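Local coordinates for protein SorB (Sorangium cellulosum, PDB 6B2V) that forms a pyran ring during assembly of the polyketide antibiotic sorangicin, as the pyran synthase domain of module nine, at residues D174-I178 / N208-S212; H186-L192 / A249-R255; L214-I218 / W230-Y234. One frame throughout, in Å; residues are numbered along the deposited sequence.

Contact 1: D174-I178 / N208-S212; sequences DKLWI and NLGNS
With chi1 of -61°, Ser-212 carries its OG beside its own backbone N, and Trp-177, whose chi1 is -66°, turns its indole back over the same stretch of helix; the two settings bring a hydroxyl under a loop amide and a ring over a leucine. Trp-177 N donates to Ser-212 OG at 2.9 Å in an almost straight bond (N-H...O angle 177°). The hydroxyl donates to Asn-208 O, 2.8 Å from Ser-212 OG, a carbonyl that also accepts the helical bond from Ser-212 N. These two donors reach the oxygen from opposite faces of its plane. The serine thus relays a loop amide into the turn of a helix and is fixed in rotation, its oxygen both acceptor and donor.

Leu-209 supplies the apolar half. Its CD1 lies over one face of the Trp-177 indole, displaced toward the bond shared by the two rings, a CH-pi contact 3.8 Å from the centroid of the six-membered ring, while CD2 lies 4.0 Å from Trp-177 CZ2. Leu-176 lays CD2 against the helix, near Asn-208 O and 3.8 Å from Asn-211 CB. Ile-178 CD1 packs near Ser-212 O, buried and without a partner, since Pro-216 four residues on has no N-H to give. Beside Lys-175 a water bridges the segments: it donates to Lys-175 O and accepts from Asn-208 ND2, 2.8 Å from the water oxygen; ND2 is also hydrogen-bonded to Asp-57.

The contact fastens a loop to a helix within the predicted C-terminal hotdog fold. Residues 174-178 lead from helix 160-166 into strand 178-183 and lie against the early turns of helix 207-225. Trp-177 also rests on Ala-194 and Pro-195, in the loop after strand 187-192, and its backbone is hydrogen-bonded to Gln-193.

Contact 2: H186-L192 / A249-R255; sequences HEALASL and AYVHARR
Strands 187-192 and 250-255 run antiparallel, their short axes 4.6 Å apart at closest approach and 167° apart in direction, with paired amides and carbonyls at Ala-188 with Ala-253 and at Ala-190 with Val-251, and with flanking bonds from Arg-255 N to His-186 O and from Leu-192 N to Ala-249 O.

At the non-hydrogen-bonded pairs the side chains of Glu-187, Leu-189, Ser-191, Tyr-250, His-252 and Arg-254 project from one face. Glu-187 is extended, CG opposite its backbone N (chi1 -178°), which lets the carboxylate reach diagonally to the imidazole of His-252. His-252 NE2 donates to Glu-187 OE2 at 2.6 Å, close to the ring plane and onto the anti lone pair, with carboxylate and ring turned 35° from each other. The other oxygen, OE1, forms a salt bridge with Arg-153, so both oxygens of this buried carboxylate are engaged and the group is held in place. Farther along, Leu-189 CD1 approaches Tyr-250 CD1 at 4.0 Å, and Ser-191 CB lies 3.7 Å from Tyr-250 CE1. Ser-191 OG itself is hydrogen-bonded to Ser-180 of the next strand.

On the other face Ala-188, Ala-190, Val-251 and Ala-253 put small apolar side chains, Ala-190 CB meeting Val-251 CB at 4.2 Å; at the strand's end Leu-192 CD1 meets Val-251 CG2 at 3.9 Å.

Strand 178-183 flanks strand 187-192, and strand 267-273 flanks 250-255, where Ala-249 and Tyr-250 both face Val-273 in a classic beta bulge. Helix 147-152 packs on the Leu-189 and Tyr-250 face, while helix 207-225 lies against Ala-190, Val-251 and Ala-253, the arrangement of a hotdog fold, in which an antiparallel sheet wraps a central helix.

Contact 3: L214-I218 / W230-Y234; sequences LVPAI and WRFPY
Ile-218 and Trp-230 make the centre of this contact. The CG2 methyl of Ile-218 stands over one face of the indole, 3.6 Å from the centroid of its six-membered ring and 11° off the normal, a CH-pi contact. Val-215 comes to the same ring differently, its CG2 lying at the edge, near the plane, 4.0 Å from Trp-230 CZ2. One turn before Ile-218, Leu-214 CD1 touches Pro-233 CG at 3.9 Å.

What sets these groups is partly the helix, where Ile-218 N bonds to Leu-214 O, and partly Trp-230, whose chi1 near trans (-163°) points the indole back at the helix. Trp-230 also rests on Pro-170 and on Asn-164 of helix 160-166. Arg-231 sends its extended chain away from the contact to a salt bridge with Asp-225 and a hydrogen bond to Ser-221, both farther along the chain from Ile-218.

No hydrogen bond crosses between the segments. Arg-231 O, 3.6 Å from Ile-218 CD1, is buried without a hydrogen bond, Trp-230 NE1 being close but badly angled, so cohesion here rests on apolar fit and the ring face, with a small electrostatic cost probably paid at that carbonyl.

Helix 207-225 supplies one side of contacts 1 and 3 and packs on contact 2; the centres of the three lie about 13 Å from one another. Contacts 1 and 3 use successive turns of it, and Ile-178 CD1 of contact 1 reaches Val-215 CG1 of contact 3 at 3.7 Å. Contact 2 belongs to the sheet against that helix: Pro-216 CG of contact 3 is 3.8 Å from both Ala-190 CB and Val-251 CG1, and Ala-253 CB lies 3.9 Å from Ala-217 CA. Between contacts 1 and 2, Trp-177 O meets Leu-192 CB at 3.7 Å. All three lie within the predicted C-terminal hotdog fold, with loop and strand residues placed around one helix.

Contact 1: D174-I178 / N208-S212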
ATOM      1  N   ASP A 174     -17.184   0.594  -2.385  1.00 24.26           N
ATOM      2  CA  ASP A 174     -17.923   0.192  -1.213  1.00 23.21           C
ATOM      3  C   ASP A 174     -17.077  -0.577  -0.215  1.00 24.04           C
ATOM      4  O   ASP A 174     -17.417  -0.666   0.940  1.00 25.56           O
ATOM      5  CB  ASP A 174     -19.088  -0.698  -1.598  1.00 29.72           C
ATOM      6  CG  ASP A 174     -20.344   0.057  -2.011  1.00 38.65           C
ATOM      7  OD1 ASP A 174     -20.502   1.240  -1.769  1.00 43.85           O
ATOM      8  OD2 ASP A 174     -21.216  -0.579  -2.566  1.00 45.60           O
ATOM      9  N   LYS A 175     -16.021  -1.210  -0.704  1.00 19.61           N
ATOM     10  CA  LYS A 175     -15.136  -1.982   0.139  1.00 19.41           C
ATOM     11  C   LYS A 175     -14.008  -1.162   0.750  1.00 17.55           C
ATOM     12  O   LYS A 175     -13.385  -1.597   1.646  1.00 20.30           O
ATOM     13  CB  LYS A 175     -14.571  -3.156  -0.632  1.00 21.18           C
ATOM     14  CG  LYS A 175     -15.621  -4.110  -1.127  1.00 26.02           C
ATOM     15  CD  LYS A 175     -16.256  -4.834   0.026  1.00 26.84           C
ATOM     16  CE  LYS A 175     -17.160  -5.980  -0.423  1.00 33.71           C
ATOM     17  NZ  LYS A 175     -17.781  -5.640  -1.714  1.00 41.60           N
ATOM     18  N   LEU A 176     -13.813   0.011   0.202  1.00 17.64           N
ATOM     19  CA  LEU A 176     -12.874   0.959   0.733  1.00 15.37           C
ATOM     20  C   LEU A 176     -13.450   1.666   1.967  1.00 16.85           C
ATOM     21  O   LEU A 176     -14.605   1.574   2.235  1.00 16.25           O
ATOM     22  CB  LEU A 176     -12.518   2.001  -0.302  1.00 15.94           C
ATOM     23  CG  LEU A 176     -11.890   1.506  -1.593  1.00 17.28           C
ATOM     24  CD1 LEU A 176     -11.604   2.644  -2.514  1.00 17.30           C
ATOM     25  CD2 LEU A 176     -10.677   0.682  -1.279  1.00 18.70           C
ATOM     26  N   TRP A 177     -12.586   2.347   2.690  1.00 11.84           N
ATOM     27  CA  TRP A 177     -12.958   3.077   3.864  1.00 12.71           C
ATOM     28  C   TRP A 177     -13.246   4.565   3.616  1.00 12.05           C
ATOM     29  O   TRP A 177     -13.649   5.251   4.478  1.00 11.53           O
ATOM     30  CB  TRP A 177     -11.842   3.002   4.901  1.00 11.95           C
ATOM     31  CG  TRP A 177     -11.536   1.651   5.499  1.00 11.73           C
ATOM     32  CD1 TRP A 177     -11.494   0.466   4.873  1.00 13.73           C
ATOM     33  CD2 TRP A 177     -11.195   1.392   6.861  1.00 11.71           C
ATOM     34  NE1 TRP A 177     -11.180  -0.509   5.746  1.00 14.69           N
ATOM     35  CE2 TRP A 177     -10.953   0.043   6.975  1.00 14.49           C
ATOM     36  CE3 TRP A 177     -11.056   2.185   7.980  1.00 13.14           C
ATOM     37  CZ2 TRP A 177     -10.634  -0.533   8.183  1.00 14.76           C
ATOM     38  CZ3 TRP A 177     -10.727   1.612   9.156  1.00 13.31           C
ATOM     39  CH2 TRP A 177     -10.523   0.276   9.246  1.00 16.60           C
ATOM     40  N   ILE A 178     -13.013   5.015   2.404  1.00 11.34           N
ATOM     41  CA  ILE A 178     -13.225   6.417   2.130  1.00 11.62           C
ATOM     42  C   ILE A 178     -14.665   6.887   2.259  1.00 11.57           C
ATOM     43  O   ILE A 178     -15.523   6.289   1.724  1.00 13.53           O
ATOM     44  CB  ILE A 178     -12.668   6.746   0.746  1.00 12.39           C
ATOM     45  CG1 ILE A 178     -11.203   6.403   0.736  1.00 15.57           C
ATOM     46  CG2 ILE A 178     -12.846   8.217   0.438  1.00 13.65           C
ATOM     47  CD1 ILE A 178     -10.619   6.488  -0.619  1.00 20.45           C
ATOM     48  N   ASN A 208      -7.985  -3.645   1.580  1.00 14.17           N
ATOM     49  CA  ASN A 208      -8.989  -2.619   1.400  1.00 15.28           C
ATOM     50  C   ASN A 208      -8.611  -1.297   2.102  1.00 16.21           C
ATOM     51  O   ASN A 208      -8.864  -0.247   1.581  1.00 14.06           O
ATOM     52  CB  ASN A 208     -10.352  -3.113   1.871  1.00 19.53           C
ATOM     53  CG  ASN A 208     -11.008  -4.067   0.881  1.00 25.52           C
ATOM     54  OD1 ASN A 208     -10.706  -4.048  -0.244  1.00 28.01           O
ATOM     55  ND2 ASN A 208     -11.874  -4.903   1.363  1.00 29.27           N
ATOM     56  N   LEU A 209      -8.080  -1.419   3.308  1.00 13.38           N
ATOM     57  CA  LEU A 209      -7.593  -0.281   4.036  1.00 11.24           C
ATOM     58  C   LEU A 209      -6.342   0.297   3.346  1.00 11.85           C
ATOM     59  O   LEU A 209      -6.236   1.439   3.216  1.00 10.54           O
ATOM     60  CB  LEU A 209      -7.305  -0.632   5.496  1.00 11.31           C
ATOM     61  CG  LEU A 209      -6.735   0.482   6.394  1.00 11.35           C
ATOM     62  CD1 LEU A 209      -7.590   1.726   6.369  1.00 12.81           C
ATOM     63  CD2 LEU A 209      -6.663  -0.037   7.796  1.00 12.69           C
ATOM     64  N   GLY A 210      -5.433  -0.554   2.904  1.00 11.90           N
ATOM     65  CA  GLY A 210      -4.273  -0.041   2.214  1.00 10.96           C
ATOM     66  C   GLY A 210      -4.588   0.737   0.960  1.00  9.75           C
ATOM     67  O   GLY A 210      -4.039   1.710   0.707  1.00 10.26           O
ATOM     68  N   ASN A 211      -5.517   0.212   0.199  1.00 11.42           N
ATOM     69  CA  ASN A 211      -5.981   0.920  -0.990  1.00 12.23           C
ATOM     70  C   ASN A 211      -6.673   2.238  -0.640  1.00 11.23           C
ATOM     71  O   ASN A 211      -6.611   3.159  -1.365  1.00 12.95           O
ATOM     72  CB  ASN A 211      -6.920   0.058  -1.812  1.00 13.24           C
ATOM     73  CG  ASN A 211      -6.177  -0.904  -2.697  1.00 20.82           C
ATOM     74  OD1 ASN A 211      -6.670  -1.942  -2.988  1.00 24.21           O
ATOM     75  ND2 ASN A 211      -5.043  -0.525  -3.109  1.00 21.95           N
ATOM     76  N   SER A 212      -7.343   2.264   0.496  1.00 11.17           N
ATOM     77  CA  SER A 212      -7.962   3.494   0.951  1.00 12.43           C
ATOM     78  C   SER A 212      -6.921   4.582   1.208  1.00 12.36           C
ATOM     79  O   SER A 212      -7.202   5.713   1.125  1.00 13.30           O
ATOM     80  CB  SER A 212      -8.780   3.272   2.206  1.00 11.95           C
ATOM     81  OG  SER A 212      -9.798   2.362   1.974  1.00 12.18           O
TER
HETATM   82  O   HOH W   1     -13.390  -3.633   3.392  1.00 40.25           O

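Contact 2: H186-L192 / A249-R255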
ATOM      1  N   HIS A 186      -2.482  20.630  -4.529  1.00 10.51           N
ATOM      2  CA  HIS A 186      -1.355  19.789  -4.193  1.00 10.33           C
ATOM      3  C   HIS A 186      -1.457  18.939  -2.903  1.00 11.53           C
ATOM      4  O   HIS A 186      -0.568  18.280  -2.560  1.00 11.31           O
ATOM      5  CB  HIS A 186      -0.092  20.624  -4.052  1.00 12.12           C
ATOM      6  CG  HIS A 186      -0.146  21.548  -2.895  1.00 12.71           C
ATOM      7  ND1 HIS A 186      -0.847  22.719  -2.932  1.00 13.95           N
ATOM      8  CD2 HIS A 186       0.353  21.447  -1.650  1.00 13.70           C
ATOM      9  CE1 HIS A 186      -0.735  23.325  -1.771  1.00 14.50           C
ATOM     10  NE2 HIS A 186      -0.017  22.571  -0.974  1.00 16.00           N
ATOM     11  N   GLU A 187      -2.608  18.976  -2.277  1.00 10.11           N
ATOM     12  CA  GLU A 187      -2.845  18.292  -1.033  1.00 11.33           C
ATOM     13  C   GLU A 187      -4.286  17.742  -1.008  1.00 11.23           C
ATOM     14  O   GLU A 187      -5.165  18.262  -1.569  1.00 10.66           O
ATOM     15  CB  GLU A 187      -2.593  19.283   0.143  1.00 10.70           C
ATOM     16  CG  GLU A 187      -2.731  18.821   1.578  1.00 14.16           C
ATOM     17  CD  GLU A 187      -2.257  19.881   2.557  1.00 14.34           C
ATOM     18  OE1 GLU A 187      -2.322  21.039   2.218  1.00 13.72           O
ATOM     19  OE2 GLU A 187      -1.837  19.519   3.642  1.00 17.94           O
ATOM     20  N   ALA A 188      -4.429  16.622  -0.322  1.00 11.03           N
ATOM     21  CA  ALA A 188      -5.723  15.999  -0.172  1.00 10.11           C
ATOM     22  C   ALA A 188      -5.940  15.387   1.222  1.00 10.12           C
ATOM     23  O   ALA A 188      -5.057  14.920   1.820  1.00 10.46           O
ATOM     24  CB  ALA A 188      -5.897  14.910  -1.214  1.00  9.77           C
ATOM     25  N   LEU A 189      -7.177  15.451   1.651  1.00  8.38           N
ATOM     26  CA  LEU A 189      -7.604  14.877   2.895  1.00  9.16           C
ATOM     27  C   LEU A 189      -8.901  14.064   2.717  1.00  9.26           C
ATOM     28  O   LEU A 189      -9.907  14.541   2.312  1.00  9.80           O
ATOM     29  CB  LEU A 189      -7.798  15.970   3.922  1.00  9.52           C
ATOM     30  CG  LEU A 189      -8.110  15.543   5.341  1.00  9.16           C
ATOM     31  CD1 LEU A 189      -6.910  14.977   6.051  1.00 10.72           C
ATOM     32  CD2 LEU A 189      -8.727  16.705   6.112  1.00 11.69           C
ATOM     33  N   ALA A 190      -8.777  12.802   3.073  1.00  8.39           N
ATOM     34  CA  ALA A 190      -9.906  11.877   3.022  1.00  8.59           C
ATOM     35  C   ALA A 190     -10.294  11.442   4.419  1.00  9.23           C
ATOM     36  O   ALA A 190      -9.464  11.149   5.173  1.00 10.31           O
ATOM     37  CB  ALA A 190      -9.563  10.629   2.231  1.00 10.73           C
ATOM     38  N   SER A 191     -11.581  11.476   4.707  1.00 10.01           N
ATOM     39  CA  SER A 191     -12.045  10.935   5.964  1.00  9.85           C
ATOM     40  C   SER A 191     -12.418   9.460   5.739  1.00 12.04           C
ATOM     41  O   SER A 191     -12.806   9.092   4.686  1.00 11.83           O
ATOM     42  CB  SER A 191     -13.173  11.719   6.559  1.00 14.80           C
ATOM     43  OG  SER A 191     -14.296  11.506   5.811  1.00 18.31           O
ATOM     44  N   LEU A 192     -12.237   8.655   6.777  1.00 10.16           N
ATOM     45  CA  LEU A 192     -12.476   7.228   6.696  1.00 11.80           C
ATOM     46  C   LEU A 192     -13.516   6.725   7.653  1.00 11.83           C
ATOM     47  O   LEU A 192     -13.659   7.232   8.691  1.00 14.95           O
ATOM     48  CB  LEU A 192     -11.220   6.448   7.058  1.00 12.09           C
ATOM     49  CG  LEU A 192      -9.991   6.770   6.251  1.00 10.42           C
ATOM     50  CD1 LEU A 192      -8.842   5.950   6.778  1.00 13.52           C
ATOM     51  CD2 LEU A 192     -10.152   6.575   4.760  1.00 11.15           C
ATOM     52  N   ALA A 249      -8.606   7.194  10.710  1.00  9.27           N
ATOM     53  CA  ALA A 249      -9.680   8.121  10.553  1.00  8.48           C
ATOM     54  C   ALA A 249      -9.510   9.098   9.387  1.00  8.58           C
ATOM     55  O   ALA A 249     -10.488   9.572   8.899  1.00  8.98           O
ATOM     56  CB  ALA A 249      -9.905   8.888  11.832  1.00 10.59           C
ATOM     57  N   TYR A 250      -8.269   9.396   9.015  1.00  8.69           N
ATOM     58  CA  TYR A 250      -8.014  10.303   7.902  1.00  8.89           C
ATOM     59  C   TYR A 250      -6.803   9.861   7.102  1.00 10.31           C
ATOM     60  O   TYR A 250      -5.936   9.271   7.623  1.00 10.14           O
ATOM     61  CB  TYR A 250      -7.727  11.751   8.391  1.00 10.11           C
ATOM     62  CG  TYR A 250      -8.902  12.459   8.960  1.00 11.17           C
ATOM     63  CD1 TYR A 250      -9.741  13.100   8.133  1.00 14.68           C
ATOM     64  CD2 TYR A 250      -9.177  12.478  10.289  1.00 13.32           C
ATOM     65  CE1 TYR A 250     -10.832  13.750   8.583  1.00 19.65           C
ATOM     66  CE2 TYR A 250     -10.318  13.136  10.762  1.00 18.96           C
ATOM     67  CZ  TYR A 250     -11.130  13.748   9.871  1.00 17.38           C
ATOM     68  OH  TYR A 250     -12.264  14.491  10.200  1.00 38.45           O
ATOM     69  N   VAL A 251      -6.785  10.211   5.828  1.00  8.72           N
ATOM     70  CA  VAL A 251      -5.663   9.976   4.941  1.00  8.30           C
ATOM     71  C   VAL A 251      -5.272  11.380   4.408  1.00  8.52           C
ATOM     72  O   VAL A 251      -6.076  12.055   3.907  1.00  9.71           O
ATOM     73  CB  VAL A 251      -6.048   9.050   3.799  1.00  8.85           C
ATOM     74  CG1 VAL A 251      -4.938   8.942   2.785  1.00 10.03           C
ATOM     75  CG2 VAL A 251      -6.355   7.667   4.300  1.00 11.74           C
ATOM     76  N   HIS A 252      -4.004  11.719   4.563  1.00  8.76           N
ATOM     77  CA  HIS A 252      -3.414  12.981   4.187  1.00  8.65           C
ATOM     78  C   HIS A 252      -2.313  12.749   3.178  1.00 10.27           C
ATOM     79  O   HIS A 252      -1.321  12.277   3.503  1.00 10.68           O
ATOM     80  CB  HIS A 252      -2.834  13.655   5.420  1.00 11.51           C
ATOM     81  CG  HIS A 252      -2.251  15.011   5.156  1.00  9.82           C
ATOM     82  ND1 HIS A 252      -1.115  15.471   5.770  1.00 13.35           N
ATOM     83  CD2 HIS A 252      -2.639  15.986   4.311  1.00 12.13           C
ATOM     84  CE1 HIS A 252      -0.841  16.674   5.312  1.00 14.83           C
ATOM     85  NE2 HIS A 252      -1.780  17.025   4.457  1.00 12.81           N
ATOM     86  N   ALA A 253      -2.587  13.173   1.961  1.00  8.95           N
ATOM     87  CA  ALA A 253      -1.691  13.056   0.833  1.00  9.81           C
ATOM     88  C   ALA A 253      -1.283  14.404   0.270  1.00 10.65           C
ATOM     89  O   ALA A 253      -2.049  15.290   0.194  1.00 10.99           O
ATOM     90  CB  ALA A 253      -2.408  12.335  -0.301  1.00 11.59           C
ATOM     91  N   ARG A 254      -0.154  14.452  -0.544  1.00 10.50           N
ATOM     92  CA  ARG A 254       0.582  15.680  -0.690  1.00 10.07           C
ATOM     93  C   ARG A 254       1.845  15.410  -1.496  1.00 11.43           C
ATOM     94  O   ARG A 254       2.328  14.357  -1.550  1.00 11.07           O
ATOM     95  CB  ARG A 254       0.961  16.295   0.695  1.00 12.84           C
ATOM     96  CG  ARG A 254       1.867  15.450   1.534  1.00 14.30           C
ATOM     97  CD  ARG A 254       2.131  16.048   2.918  1.00 13.63           C
ATOM     98  NE  ARG A 254       3.049  15.210   3.664  1.00 22.74           N
ATOM     99  CZ  ARG A 254       2.693  14.148   4.338  1.00 22.53           C
ATOM    100  NH1 ARG A 254       3.614  13.413   4.941  1.00 24.73           N
ATOM    101  NH2 ARG A 254       1.434  13.813   4.368  1.00 21.18           N
ATOM    102  N   ARG A 255       1.897  16.285  -2.533  1.00 11.32           N
ATOM    103  CA  ARG A 255       3.018  16.174  -3.416  1.00 14.01           C
ATOM    104  C   ARG A 255       4.266  16.218  -2.532  1.00 13.56           C
ATOM    105  O   ARG A 255       4.349  17.010  -1.666  1.00 15.13           O
ATOM    106  CB  ARG A 255       2.992  17.292  -4.479  1.00 14.78           C
ATOM    107  CG  ARG A 255       4.096  17.284  -5.532  1.00 15.65           C
ATOM    108  CD  ARG A 255       4.007  16.130  -6.505  1.00 15.56           C
ATOM    109  NE  ARG A 255       4.905  16.242  -7.663  1.00 22.93           N
ATOM    110  CZ  ARG A 255       4.629  16.910  -8.755  1.00 26.67           C
ATOM    111  NH1 ARG A 255       5.515  16.958  -9.710  1.00 25.28           N
ATOM    112  NH2 ARG A 255       3.500  17.545  -8.909  1.00 25.95           N
TER

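Contact 3: L214-I218 / W230-Y234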
ATOM      1  N   LEU A 214      -3.902   4.741  -0.324  1.00 11.18           N
ATOM      2  CA  LEU A 214      -3.324   5.085  -1.613  1.00 12.29           C
ATOM      3  C   LEU A 214      -4.194   5.873  -2.585  1.00 12.15           C
ATOM      4  O   LEU A 214      -3.712   6.641  -3.320  1.00 12.89           O
ATOM      5  CB  LEU A 214      -2.724   3.859  -2.328  1.00 14.26           C
ATOM      6  CG  LEU A 214      -1.607   3.111  -1.568  1.00 12.96           C
ATOM      7  CD1 LEU A 214      -0.889   2.133  -2.461  1.00 18.66           C
ATOM      8  CD2 LEU A 214      -0.628   4.032  -0.880  1.00 15.80           C
ATOM      9  N   VAL A 215      -5.496   5.647  -2.526  1.00 12.30           N
ATOM     10  CA  VAL A 215      -6.391   6.279  -3.486  1.00 14.01           C
ATOM     11  C   VAL A 215      -6.321   7.789  -3.482  1.00 14.05           C
ATOM     12  O   VAL A 215      -6.319   8.370  -4.514  1.00 13.02           O
ATOM     13  CB  VAL A 215      -7.859   5.730  -3.357  1.00 16.13           C
ATOM     14  CG1 VAL A 215      -8.909   6.665  -3.942  1.00 19.45           C
ATOM     15  CG2 VAL A 215      -7.949   4.438  -4.081  1.00 16.56           C
ATOM     16  N   PRO A 216      -6.257   8.417  -2.328  1.00 11.89           N
ATOM     17  CA  PRO A 216      -6.181   9.871  -2.327  1.00 12.87           C
ATOM     18  C   PRO A 216      -4.907  10.411  -2.985  1.00 12.23           C
ATOM     19  O   PRO A 216      -4.951  11.444  -3.544  1.00 12.60           O
ATOM     20  CB  PRO A 216      -6.300  10.227  -0.841  1.00 14.70           C
ATOM     21  CG  PRO A 216      -7.126   9.154  -0.344  1.00 13.55           C
ATOM     22  CD  PRO A 216      -6.607   7.921  -1.000  1.00 13.38           C
ATOM     23  N   ALA A 217      -3.783   9.720  -2.794  1.00 12.80           N
ATOM     24  CA  ALA A 217      -2.528  10.091  -3.431  1.00 11.97           C
ATOM     25  C   ALA A 217      -2.575   9.919  -4.951  1.00 13.28           C
ATOM     26  O   ALA A 217      -2.069  10.709  -5.647  1.00 11.51           O
ATOM     27  CB  ALA A 217      -1.370   9.292  -2.833  1.00 12.87           C
ATOM     28  N   ILE A 218      -3.153   8.821  -5.384  1.00 12.56           N
ATOM     29  CA  ILE A 218      -3.297   8.591  -6.793  1.00 11.08           C
ATOM     30  C   ILE A 218      -4.247   9.616  -7.428  1.00 13.11           C
ATOM     31  O   ILE A 218      -3.972  10.135  -8.448  1.00 12.30           O
ATOM     32  CB  ILE A 218      -3.739   7.167  -7.069  1.00 12.28           C
ATOM     33  CG1 ILE A 218      -2.633   6.229  -6.701  1.00 13.47           C
ATOM     34  CG2 ILE A 218      -4.135   7.002  -8.523  1.00 14.93           C
ATOM     35  CD1 ILE A 218      -3.079   4.816  -6.511  1.00 16.82           C
ATOM     36  N   TRP A 230      -6.322   5.685 -14.604  1.00 23.30           N
ATOM     37  CA  TRP A 230      -5.821   5.247 -13.290  1.00 22.17           C
ATOM     38  C   TRP A 230      -4.343   4.976 -13.291  1.00 20.00           C
ATOM     39  O   TRP A 230      -3.798   4.549 -14.279  1.00 21.22           O
ATOM     40  CB  TRP A 230      -6.546   3.986 -12.816  1.00 20.79           C
ATOM     41  CG  TRP A 230      -6.387   3.716 -11.348  1.00 19.94           C
ATOM     42  CD1 TRP A 230      -5.734   2.715 -10.769  1.00 18.97           C
ATOM     43  CD2 TRP A 230      -6.840   4.546 -10.306  1.00 19.92           C
ATOM     44  NE1 TRP A 230      -5.757   2.846  -9.420  1.00 20.83           N
ATOM     45  CE2 TRP A 230      -6.437   3.979  -9.115  1.00 18.10           C
ATOM     46  CE3 TRP A 230      -7.544   5.729 -10.272  1.00 21.33           C
ATOM     47  CZ2 TRP A 230      -6.748   4.530  -7.913  1.00 20.25           C
ATOM     48  CZ3 TRP A 230      -7.857   6.269  -9.080  1.00 25.15           C
ATOM     49  CH2 TRP A 230      -7.460   5.672  -7.913  1.00 21.00           C
ATOM     50  N   ARG A 231      -3.724   5.259 -12.162  1.00 13.39           N
ATOM     51  CA  ARG A 231      -2.333   5.017 -12.002  1.00 14.15           C
ATOM     52  C   ARG A 231      -2.114   3.997 -10.881  1.00 15.90           C
ATOM     53  O   ARG A 231      -2.838   3.942  -9.954  1.00 15.95           O
ATOM     54  CB  ARG A 231      -1.592   6.331 -11.756  1.00 14.51           C
ATOM     55  CG  ARG A 231      -1.623   7.289 -12.953  1.00 15.20           C
ATOM     56  CD  ARG A 231      -0.977   8.626 -12.712  1.00 16.27           C
ATOM     57  NE  ARG A 231      -0.883   9.394 -13.940  1.00 18.95           N
ATOM     58  CZ  ARG A 231      -0.236  10.516 -14.061  1.00 16.38           C
ATOM     59  NH1 ARG A 231       0.376  11.061 -13.054  1.00 26.58           N
ATOM     60  NH2 ARG A 231      -0.186  11.101 -15.226  1.00 19.51           N
ATOM     61  N   PHE A 232      -1.107   3.175 -11.067  1.00 14.12           N
ATOM     62  CA  PHE A 232      -0.740   2.125 -10.153  1.00 14.67           C
ATOM     63  C   PHE A 232       0.612   2.365  -9.521  1.00 15.12           C
ATOM     64  O   PHE A 232       1.460   2.905 -10.128  1.00 12.78           O
ATOM     65  CB  PHE A 232      -0.712   0.791 -10.887  1.00 13.79           C
ATOM     66  CG  PHE A 232      -1.964   0.472 -11.566  1.00 15.45           C
ATOM     67  CD1 PHE A 232      -2.225   0.976 -12.793  1.00 17.09           C
ATOM     68  CD2 PHE A 232      -2.875  -0.297 -10.963  1.00 19.06           C
ATOM     69  CE1 PHE A 232      -3.388   0.704 -13.433  1.00 20.21           C
ATOM     70  CE2 PHE A 232      -4.060  -0.585 -11.581  1.00 21.57           C
ATOM     71  CZ  PHE A 232      -4.308  -0.082 -12.827  1.00 22.33           C
ATOM     72  N   PRO A 233       0.775   1.902  -8.296  1.00 14.59           N
ATOM     73  CA  PRO A 233       2.048   2.111  -7.639  1.00 13.51           C
ATOM     74  C   PRO A 233       3.231   1.502  -8.460  1.00 12.85           C
ATOM     75  O   PRO A 233       3.106   0.447  -8.902  1.00 15.25           O
ATOM     76  CB  PRO A 233       1.867   1.357  -6.307  1.00 14.63           C
ATOM     77  CG  PRO A 233       0.418   1.516  -6.066  1.00 13.00           C
ATOM     78  CD  PRO A 233      -0.268   1.461  -7.367  1.00 14.88           C
ATOM     79  N   TYR A 234       4.275   2.268  -8.657  1.00 13.36           N
ATOM     80  CA  TYR A 234       5.475   1.847  -9.368  1.00 14.04           C
ATOM     81  C   TYR A 234       6.674   1.772  -8.404  1.00 13.28           C
ATOM     82  O   TYR A 234       7.317   0.791  -8.299  1.00 13.29           O
ATOM     83  CB  TYR A 234       5.728   2.825 -10.532  1.00 15.12           C
ATOM     84  CG  TYR A 234       7.108   2.794 -11.122  1.00 15.14           C
ATOM     85  CD1 TYR A 234       7.684   1.607 -11.461  1.00 17.06           C
ATOM     86  CD2 TYR A 234       7.805   3.927 -11.322  1.00 18.22           C
ATOM     87  CE1 TYR A 234       8.935   1.557 -11.990  1.00 20.11           C
ATOM     88  CE2 TYR A 234       9.084   3.894 -11.861  1.00 19.73           C
ATOM     89  CZ  TYR A 234       9.621   2.678 -12.187  1.00 18.55           C
ATOM     90  OH  TYR A 234      10.869   2.569 -12.684  1.00 21.98           O
TER